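Local structure of VIN1 (Oscarella pearsei, 6BFI) at residues F27-E32 with S718-I723; F376-G381 with V534-N539; S706-G711 with I723-E728. The protein binds actin filaments and may play a role in cell-cell adhesion. All coordinates share one frame; numbering follows the deposited sequence.

Contact 1: F27-E32 with S718-I723; sequences FHEQAE and SKADLI
Glu29 OE1 accepts a hydrogen bond from the backbone N of Ala720, the two atoms 2.7 Å apart. The bond is nearly straight at the hydrogen, 166°, but the donor reaches the oxygen from above the carboxylate plane, 50° out of it. OE1 also lies 3.3 Å from the N of Lys719, while the other oxygen, OE2, is hydrogen-bonded to the backbone N of Arg717. The carboxylate thus spans amides near the N-terminal end of helix 718-745, and two bonds fix its rotation. A negative group placed here would probably be favoured by the helix dipole as well. With CG beside the backbone N and opposite the carbonyl carbon (chi1 -79°), the Glu29 side chain heads toward the other helix, bending at chi2 on the way. The methyl of Ala720 lies along that chain, its CB 3.8 Å from Glu29 CB and 3.4 Å from Glu29 CD.

The segment axes approach to 9.4 Å, a separation that the small alanine and the long glutamate fill together. Helix 8-32 opens the chain and helix 718-745 belongs to its C-terminal part, so the pairing is consistent with the head-to-tail association known for vinculin. Lys719 contributes only the root of its side chain, CB lying 3.5 Å from Glu29 OE1. Beyond that the chain leads away to pack on Lys105 and Leu109 of helix 102-145, leaving NZ 6.7 Å from Glu29 OE1.

Contact 2: F376-G381 with V534-N539; sequences FVNVGG and VARQAN
Flat groups lie nearly parallel where Asn378 meets Arg536: ND2 of the asparagine sits over one face of the guanidinium, 3.6 Å above its plane and displaced toward its rim, with the amide and guanidinium planes only 15° apart. The overlap therefore falls near NE and CD of the arginine, and Asn378 CG comes 3.6 Å from Arg536 CD. A bend at chi3 of Arg536 (-65°) turns the guanidinium alongside the loop.

Van der Waals packing supplies the rest. Val377 CG2 meets Gln537 CG at 3.7 Å, and the carbonyl O of Val377 rests 3.6 Å from Arg536 CB. Gln537 uses its polar end in another direction, NE2 being hydrogen-bonded to Asp510 and Ser533. An alanine in place of Arg536 would probably leave the Asn378 amide without its flat neighbour and open a gap between loop and helix.

Within the loop, Asn378 OD1 accepts a weak, bent bond from Gly381 N at 3.0 Å, which may help to orient the amide. Gly381, lacking a side chain, lets Asn378 ND2 come close to its CA. The bond is a capping bond of the N-cap kind, from Asn378 ahead of the turn that leads into helix 381-390, in the link from helix 344-375, and set against the flank of helix 524-550.

Contact 3: S706-G711 with I723-E728; sequences SKYTRG and IRMAKE
A helical hairpin made by helices 690-710 and 718-745, which run in roughly opposite directions and are joined by a short connection, is packed here through Tyr708 and Met725. The ring presents its edge: Met725 CE sits near the ring plane, 3.9 Å from Tyr708 CE2, and Met725 CB lies 4.1 Å from Tyr708 CD2. The two side chains cross at about a right angle. Met725 starts with CG opposite its backbone N (chi1 -172°) and then bends at both chi2 and chi3, a curl that carries the terminal methyl back to the tyrosine edge.

Polar atoms flank this apolar pair. Tyr708 OH is hydrogen-bonded to Glu650 OE2, the same oxygen that forms a salt bridge with Arg724 NH2. Sharing that carboxylate oxygen probably brings hydroxyl and guanidinium near each other, Tyr708 OH being 4.4 Å from Arg724 NH2, without bonding directly. Arg724 is held further by Asp721 and, one turn on, by a salt bridge from NH1 to Glu728 OE1 at 3.2 Å, met on the syn side of the carboxylate. Glu728 OE2 in turn pairs with Lys701, adding an ionic tie between the hairpin's arms.

Helix 649-659, the source of Glu650, lies against both arms of the hairpin, whereas Ile723 and Lys727 turn to helices 8-32 and 763-778.

Overall arrangement
From the N terminus, helix 8-32 supplies residues 27-32, the first half of contact 1, which stays open for 685 mostly helical residues. Contact 2 is nested inside that loop: 376-381 meets 534-539 after 152 residues, setting an interhelical link against helix 524-550. Contact 3 then opens at 706-711, and contact 1 closes at 718-723 before contact 3 closes at 723-728, so these two cross. Contact 1 ties the first helix, 8-32, to helix 718-745, and contact 3 ties helix 690-710 to the same helix; they share Ile723 and touch where Tyr708 and Thr709 pack on Ser718, Asp721 and Leu722. Contact 2 lies across the chain's centre, about 69 Å from contact 1 between centres.

Contact 1: F27-E32 with S718-I723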
loop_
_atom_site.group_PDB
_atom_site.type_symbol
_atom_site.label_atom_id
_atom_site.label_comp_id
_atom_site.label_asym_id
_atom_site.label_seq_id
_atom_site.Cartn_x
_atom_site.Cartn_y
_atom_site.Cartn_z
ATOM N N PHE A 27 -38.116 17.981 -2.444
ATOM C CA PHE A 27 -39.342 18.660 -2.857
ATOM C C PHE A 27 -40.362 18.690 -1.728
ATOM O O PHE A 27 -41.024 19.715 -1.507
ATOM C CB PHE A 27 -39.937 17.972 -4.085
ATOM C CG PHE A 27 -39.384 18.463 -5.389
ATOM C CD1 PHE A 27 -39.245 19.817 -5.638
ATOM C CD2 PHE A 27 -39.006 17.564 -6.374
ATOM C CE1 PHE A 27 -38.738 20.265 -6.846
ATOM C CE2 PHE A 27 -38.496 18.005 -7.581
ATOM C CZ PHE A 27 -38.362 19.355 -7.817
ATOM N N HIS A 28 -40.515 17.572 -1.012
ATOM C CA HIS A 28 -41.461 17.543 0.098
ATOM C C HIS A 28 -41.104 18.578 1.154
ATOM O O HIS A 28 -41.989 19.241 1.705
ATOM C CB HIS A 28 -41.514 16.154 0.726
ATOM C CG HIS A 28 -42.394 16.081 1.934
ATOM N ND1 HIS A 28 -43.749 16.323 1.883
ATOM C CD2 HIS A 28 -42.108 15.811 3.230
ATOM C CE1 HIS A 28 -44.263 16.194 3.092
ATOM N NE2 HIS A 28 -43.289 15.884 3.929
ATOM N N GLU A 29 -39.814 18.727 1.460
ATOM C CA GLU A 29 -39.418 19.774 2.393
ATOM C C GLU A 29 -39.497 21.159 1.767
ATOM O O GLU A 29 -39.619 22.150 2.496
ATOM C CB GLU A 29 -38.010 19.508 2.925
ATOM C CG GLU A 29 -37.968 18.457 4.023
ATOM C CD GLU A 29 -36.859 18.705 5.026
ATOM O OE1 GLU A 29 -36.129 17.748 5.359
ATOM O OE2 GLU A 29 -36.714 19.863 5.475
ATOM N N GLN A 30 -39.439 21.248 0.436
ATOM C CA GLN A 30 -39.604 22.531 -0.234
ATOM C C GLN A 30 -41.042 23.024 -0.137
ATOM O O GLN A 30 -41.278 24.234 -0.060
ATOM C CB GLN A 30 -39.169 22.414 -1.694
ATOM C CG GLN A 30 -39.285 23.694 -2.501
ATOM C CD GLN A 30 -38.663 23.564 -3.878
ATOM O OE1 GLN A 30 -37.562 23.031 -4.027
ATOM N NE2 GLN A 30 -39.369 24.047 -4.896
ATOM N N ALA A 31 -42.010 22.107 -0.137
ATOM C CA ALA A 31 -43.402 22.479 0.083
ATOM C C ALA A 31 -43.755 22.562 1.561
ATOM O O ALA A 31 -44.677 23.298 1.931
ATOM C CB ALA A 31 -44.334 21.484 -0.615
ATOM N N GLU A 32 -43.040 21.824 2.415
ATOM C CA GLU A 32 -43.270 21.914 3.853
ATOM C C GLU A 32 -42.894 23.292 4.380
ATOM O O GLU A 32 -43.606 23.860 5.217
ATOM C CB GLU A 32 -42.480 20.827 4.580
ATOM C CG GLU A 32 -42.702 20.790 6.085
ATOM C CD GLU A 32 -44.033 20.170 6.467
ATOM O OE1 GLU A 32 -44.519 19.296 5.716
ATOM O OE2 GLU A 32 -44.592 20.556 7.515
ATOM N N SER A 718 -34.458 17.995 9.093
ATOM C CA SER A 718 -33.044 17.682 8.937
ATOM C C SER A 718 -32.759 16.775 7.747
ATOM O O SER A 718 -31.589 16.613 7.378
ATOM C CB SER A 718 -32.512 17.027 10.214
ATOM O OG SER A 718 -32.830 17.804 11.356
ATOM N N LYS A 719 -33.791 16.191 7.137
ATOM C CA LYS A 719 -33.576 15.242 6.050
ATOM C C LYS A 719 -33.060 15.941 4.797
ATOM O O LYS A 719 -32.052 15.525 4.211
ATOM C CB LYS A 719 -34.876 14.492 5.760
ATOM C CG LYS A 719 -35.489 13.870 7.000
ATOM C CD LYS A 719 -36.980 13.655 6.843
ATOM C CE LYS A 719 -37.615 13.282 8.174
ATOM N NZ LYS A 719 -37.006 12.052 8.748
ATOM N N ALA A 720 -33.741 17.008 4.372
ATOM C CA ALA A 720 -33.301 17.739 3.188
ATOM C C ALA A 720 -31.919 18.341 3.395
ATOM O O ALA A 720 -31.094 18.353 2.473
ATOM C CB ALA A 720 -34.310 18.829 2.833
ATOM N N ASP A 721 -31.647 18.846 4.601
ATOM C CA ASP A 721 -30.319 19.369 4.901
ATOM C C ASP A 721 -29.272 18.264 4.848
ATOM O O ASP A 721 -28.135 18.493 4.417
ATOM C CB ASP A 721 -30.323 20.052 6.269
ATOM C CG ASP A 721 -31.244 21.261 6.315
ATOM O OD1 ASP A 721 -31.428 21.904 5.262
ATOM O OD2 ASP A 721 -31.787 21.563 7.400
ATOM N N LEU A 722 -29.640 17.051 5.268
ATOM C CA LEU A 722 -28.707 15.930 5.206
ATOM C C LEU A 722 -28.387 15.560 3.762
ATOM O O LEU A 722 -27.216 15.403 3.395
ATOM C CB LEU A 722 -29.280 14.730 5.963
ATOM C CG LEU A 722 -28.536 13.399 5.820
ATOM C CD1 LEU A 722 -27.053 13.553 6.140
ATOM C CD2 LEU A 722 -29.169 12.335 6.706
ATOM N N ILE A 723 -29.418 15.421 2.927
ATOM C CA ILE A 723 -29.200 15.019 1.539
ATOM C C ILE A 723 -28.421 16.093 0.788
ATOM O O ILE A 723 -27.405 15.809 0.133
ATOM C CB ILE A 723 -30.548 14.719 0.857
ATOM C CG1 ILE A 723 -31.249 13.557 1.562
ATOM C CG2 ILE A 723 -30.344 14.428 -0.619
ATOM C CD1 ILE A 723 -32.628 13.251 1.016
#

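Contact 2: F376-G381 with V534-N539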
loop_
_atom_site.group_PDB
_atom_site.type_symbol
_atom_site.label_atom_id
_atom_site.label_comp_id
_atom_site.label_asym_id
_atom_site.label_seq_id
_atom_site.Cartn_x
_atom_site.Cartn_y
_atom_site.Cartn_z
ATOM N N PHE A 376 22.465 -6.529 0.934
ATOM C CA PHE A 376 22.070 -6.752 -0.450
ATOM C C PHE A 376 23.240 -6.649 -1.421
ATOM O O PHE A 376 23.020 -6.485 -2.625
ATOM C CB PHE A 376 20.974 -5.765 -0.855
ATOM C CG PHE A 376 19.627 -6.078 -0.281
ATOM C CD1 PHE A 376 19.307 -5.709 1.016
ATOM C CD2 PHE A 376 18.672 -6.730 -1.043
ATOM C CE1 PHE A 376 18.059 -5.993 1.546
ATOM C CE2 PHE A 376 17.425 -7.019 -0.521
ATOM C CZ PHE A 376 17.118 -6.649 0.775
ATOM N N VAL A 377 24.476 -6.744 -0.927
ATOM C CA VAL A 377 25.629 -6.603 -1.806
ATOM C C VAL A 377 25.778 -7.798 -2.742
ATOM O O VAL A 377 26.391 -7.674 -3.811
ATOM C CB VAL A 377 26.909 -6.389 -0.974
ATOM C CG1 VAL A 377 27.323 -7.678 -0.272
ATOM C CG2 VAL A 377 28.035 -5.863 -1.848
ATOM N N ASN A 378 25.212 -8.953 -2.377
ATOM C CA ASN A 378 25.382 -10.179 -3.155
ATOM C C ASN A 378 24.160 -11.066 -2.888
ATOM O O ASN A 378 24.210 -12.034 -2.127
ATOM C CB ASN A 378 26.686 -10.889 -2.795
ATOM C CG ASN A 378 26.991 -12.049 -3.714
ATOM O OD1 ASN A 378 26.284 -12.282 -4.693
ATOM N ND2 ASN A 378 28.060 -12.779 -3.412
ATOM N N VAL A 379 23.043 -10.718 -3.531
ATOM C CA VAL A 379 21.779 -11.392 -3.251
ATOM C C VAL A 379 21.798 -12.827 -3.769
ATOM O O VAL A 379 21.364 -13.754 -3.075
ATOM C CB VAL A 379 20.607 -10.589 -3.845
ATOM C CG1 VAL A 379 19.302 -11.337 -3.652
ATOM C CG2 VAL A 379 20.530 -9.214 -3.207
ATOM N N GLY A 380 22.305 -13.037 -4.985
ATOM C CA GLY A 380 22.270 -14.340 -5.620
ATOM C C GLY A 380 23.447 -15.253 -5.358
ATOM O O GLY A 380 23.400 -16.427 -5.738
ATOM N N GLY A 381 24.502 -14.750 -4.720
ATOM C CA GLY A 381 25.692 -15.525 -4.454
ATOM C C GLY A 381 25.460 -16.794 -3.652
ATOM O O GLY A 381 25.775 -17.902 -4.102
ATOM N N VAL A 534 34.423 -5.428 -4.712
ATOM C CA VAL A 534 34.332 -4.074 -5.251
ATOM C C VAL A 534 33.423 -4.046 -6.474
ATOM O O VAL A 534 32.603 -3.134 -6.637
ATOM C CB VAL A 534 35.737 -3.534 -5.573
ATOM C CG1 VAL A 534 35.644 -2.258 -6.392
ATOM C CG2 VAL A 534 36.510 -3.291 -4.290
ATOM N N ALA A 535 33.547 -5.049 -7.348
ATOM C CA ALA A 535 32.685 -5.113 -8.526
ATOM C C ALA A 535 31.215 -5.228 -8.135
ATOM O O ALA A 535 30.347 -4.602 -8.758
ATOM C CB ALA A 535 33.098 -6.288 -9.412
ATOM N N ARG A 536 30.916 -6.019 -7.100
ATOM C CA ARG A 536 29.529 -6.170 -6.668
ATOM C C ARG A 536 28.994 -4.880 -6.057
ATOM O O ARG A 536 27.840 -4.506 -6.299
ATOM C CB ARG A 536 29.406 -7.331 -5.679
ATOM C CG ARG A 536 29.677 -8.698 -6.295
ATOM C CD ARG A 536 29.253 -9.830 -5.368
ATOM N NE ARG A 536 30.046 -9.873 -4.141
ATOM C CZ ARG A 536 31.132 -10.623 -3.978
ATOM N NH1 ARG A 536 31.560 -11.397 -4.967
ATOM N NH2 ARG A 536 31.788 -10.602 -2.827
ATOM N N GLN A 537 29.814 -4.184 -5.265
ATOM C CA GLN A 537 29.372 -2.910 -4.701
ATOM C C GLN A 537 29.127 -1.878 -5.796
ATOM O O GLN A 537 28.142 -1.128 -5.749
ATOM C CB GLN A 537 30.401 -2.401 -3.692
ATOM C CG GLN A 537 30.582 -3.308 -2.487
ATOM C CD GLN A 537 31.647 -2.811 -1.533
ATOM O OE1 GLN A 537 31.612 -1.664 -1.083
ATOM N NE2 GLN A 537 32.607 -3.673 -1.219
ATOM N N ALA A 538 30.005 -1.835 -6.801
ATOM C CA ALA A 538 29.817 -0.909 -7.912
ATOM C C ALA A 538 28.545 -1.228 -8.689
ATOM O O ALA A 538 27.784 -0.320 -9.047
ATOM C CB ALA A 538 31.032 -0.943 -8.836
ATOM N N ASN A 539 28.293 -2.514 -8.959
ATOM C CA ASN A 539 27.070 -2.873 -9.672
ATOM C C ASN A 539 25.829 -2.577 -8.840
ATOM O O ASN A 539 24.773 -2.254 -9.399
ATOM C CB ASN A 539 27.109 -4.342 -10.089
ATOM C CG ASN A 539 27.417 -4.512 -11.564
ATOM O OD1 ASN A 539 26.535 -4.376 -12.412
ATOM N ND2 ASN A 539 28.674 -4.804 -11.880
#

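Contact 3: S706-G711 with I723-E728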
loop_
_atom_site.group_PDB
_atom_site.type_symbol
_atom_site.label_atom_id
_atom_site.label_comp_id
_atom_site.label_asym_id
_atom_site.label_seq_id
_atom_site.Cartn_x
_atom_site.Cartn_y
_atom_site.Cartn_z
ATOM N N SER A 706 -22.930 15.960 10.273
ATOM C CA SER A 706 -23.038 15.355 11.597
ATOM C C SER A 706 -24.222 15.932 12.363
ATOM O O SER A 706 -25.054 15.189 12.907
ATOM C CB SER A 706 -21.738 15.566 12.375
ATOM O OG SER A 706 -21.873 15.135 13.719
ATOM N N LYS A 707 -24.324 17.264 12.391
ATOM C CA LYS A 707 -25.441 17.907 13.078
ATOM C C LYS A 707 -26.782 17.475 12.495
ATOM O O LYS A 707 -27.760 17.299 13.232
ATOM C CB LYS A 707 -25.289 19.428 13.012
ATOM C CG LYS A 707 -26.468 20.205 13.579
ATOM C CD LYS A 707 -26.162 21.691 13.648
ATOM C CE LYS A 707 -27.386 22.492 14.058
ATOM N NZ LYS A 707 -28.467 22.408 13.037
ATOM N N TYR A 708 -26.846 17.281 11.176
ATOM C CA TYR A 708 -28.117 16.945 10.543
ATOM C C TYR A 708 -28.521 15.492 10.773
ATOM O O TYR A 708 -29.717 15.199 10.880
ATOM C CB TYR A 708 -28.052 17.253 9.048
ATOM C CG TYR A 708 -27.854 18.723 8.759
ATOM C CD1 TYR A 708 -28.341 19.695 9.628
ATOM C CD2 TYR A 708 -27.169 19.143 7.625
ATOM C CE1 TYR A 708 -28.159 21.040 9.373
ATOM C CE2 TYR A 708 -26.981 20.487 7.362
ATOM C CZ TYR A 708 -27.478 21.429 8.239
ATOM O OH TYR A 708 -27.295 22.765 7.977
ATOM N N THR A 709 -27.560 14.569 10.850
ATOM C CA THR A 709 -27.914 13.196 11.200
ATOM C C THR A 709 -28.250 13.074 12.679
ATOM O O THR A 709 -29.022 12.188 13.063
ATOM C CB THR A 709 -26.785 12.224 10.844
ATOM O OG1 THR A 709 -25.729 12.334 11.807
ATOM C CG2 THR A 709 -26.236 12.514 9.461
ATOM N N ARG A 710 -27.687 13.947 13.520
ATOM C CA ARG A 710 -28.008 13.890 14.943
ATOM C C ARG A 710 -29.444 14.313 15.234
ATOM O O ARG A 710 -29.964 13.990 16.308
ATOM C CB ARG A 710 -27.042 14.766 15.742
ATOM C CG ARG A 710 -26.917 14.363 17.206
ATOM C CD ARG A 710 -26.887 15.569 18.137
ATOM N NE ARG A 710 -25.825 16.512 17.798
ATOM C CZ ARG A 710 -26.030 17.689 17.215
ATOM N NH1 ARG A 710 -27.260 18.076 16.907
ATOM N NH2 ARG A 710 -25.003 18.483 16.943
ATOM N N GLY A 711 -30.094 15.019 14.312
ATOM C CA GLY A 711 -31.444 15.501 14.534
ATOM C C GLY A 711 -32.480 14.402 14.672
ATOM O O GLY A 711 -32.724 13.648 13.725
ATOM N N ILE A 723 -29.418 15.421 2.927
ATOM C CA ILE A 723 -29.200 15.019 1.539
ATOM C C ILE A 723 -28.421 16.093 0.788
ATOM O O ILE A 723 -27.405 15.809 0.133
ATOM C CB ILE A 723 -30.548 14.719 0.857
ATOM C CG1 ILE A 723 -31.249 13.557 1.562
ATOM C CG2 ILE A 723 -30.344 14.428 -0.619
ATOM C CD1 ILE A 723 -32.628 13.251 1.016
ATOM N N ARG A 724 -28.886 17.342 0.875
ATOM C CA ARG A 724 -28.204 18.447 0.209
ATOM C C ARG A 724 -26.764 18.576 0.687
ATOM O O ARG A 724 -25.853 18.813 -0.116
ATOM C CB ARG A 724 -28.970 19.748 0.452
ATOM C CG ARG A 724 -28.274 20.993 -0.058
ATOM C CD ARG A 724 -29.085 22.236 0.267
ATOM N NE ARG A 724 -29.382 22.331 1.693
ATOM C CZ ARG A 724 -28.560 22.864 2.591
ATOM N NH1 ARG A 724 -27.384 23.349 2.212
ATOM N NH2 ARG A 724 -28.910 22.911 3.870
ATOM N N MET A 725 -26.539 18.414 1.993
ATOM C CA MET A 725 -25.182 18.497 2.521
ATOM C C MET A 725 -24.306 17.381 1.962
ATOM O O MET A 725 -23.134 17.607 1.636
ATOM C CB MET A 725 -25.211 18.448 4.047
ATOM C CG MET A 725 -23.867 18.728 4.687
ATOM S SD MET A 725 -23.165 20.280 4.099
ATOM C CE MET A 725 -24.387 21.450 4.681
ATOM N N ALA A 726 -24.859 16.172 1.836
ATOM C CA ALA A 726 -24.104 15.074 1.241
ATOM C C ALA A 726 -23.725 15.382 -0.199
ATOM O O ALA A 726 -22.590 15.121 -0.619
ATOM C CB ALA A 726 -24.907 13.778 1.314
ATOM N N LYS A 727 -24.661 15.938 -0.972
ATOM C CA LYS A 727 -24.349 16.277 -2.357
ATOM C C LYS A 727 -23.284 17.369 -2.435
ATOM O O LYS A 727 -22.395 17.322 -3.297
ATOM C CB LYS A 727 -25.621 16.698 -3.094
ATOM C CG LYS A 727 -26.661 15.593 -3.189
ATOM C CD LYS A 727 -27.649 15.845 -4.320
ATOM C CE LYS A 727 -29.041 16.154 -3.793
ATOM N NZ LYS A 727 -30.000 16.408 -4.905
ATOM N N GLU A 728 -23.348 18.351 -1.532
ATOM C CA GLU A 728 -22.332 19.400 -1.515
ATOM C C GLU A 728 -20.960 18.836 -1.166
ATOM O O GLU A 728 -19.949 19.227 -1.766
ATOM C CB GLU A 728 -22.735 20.503 -0.534
ATOM C CG GLU A 728 -23.646 21.559 -1.148
ATOM C CD GLU A 728 -24.376 22.391 -0.109
ATOM O OE1 GLU A 728 -25.552 22.737 -0.348
ATOM O OE2 GLU A 728 -23.779 22.695 0.945
#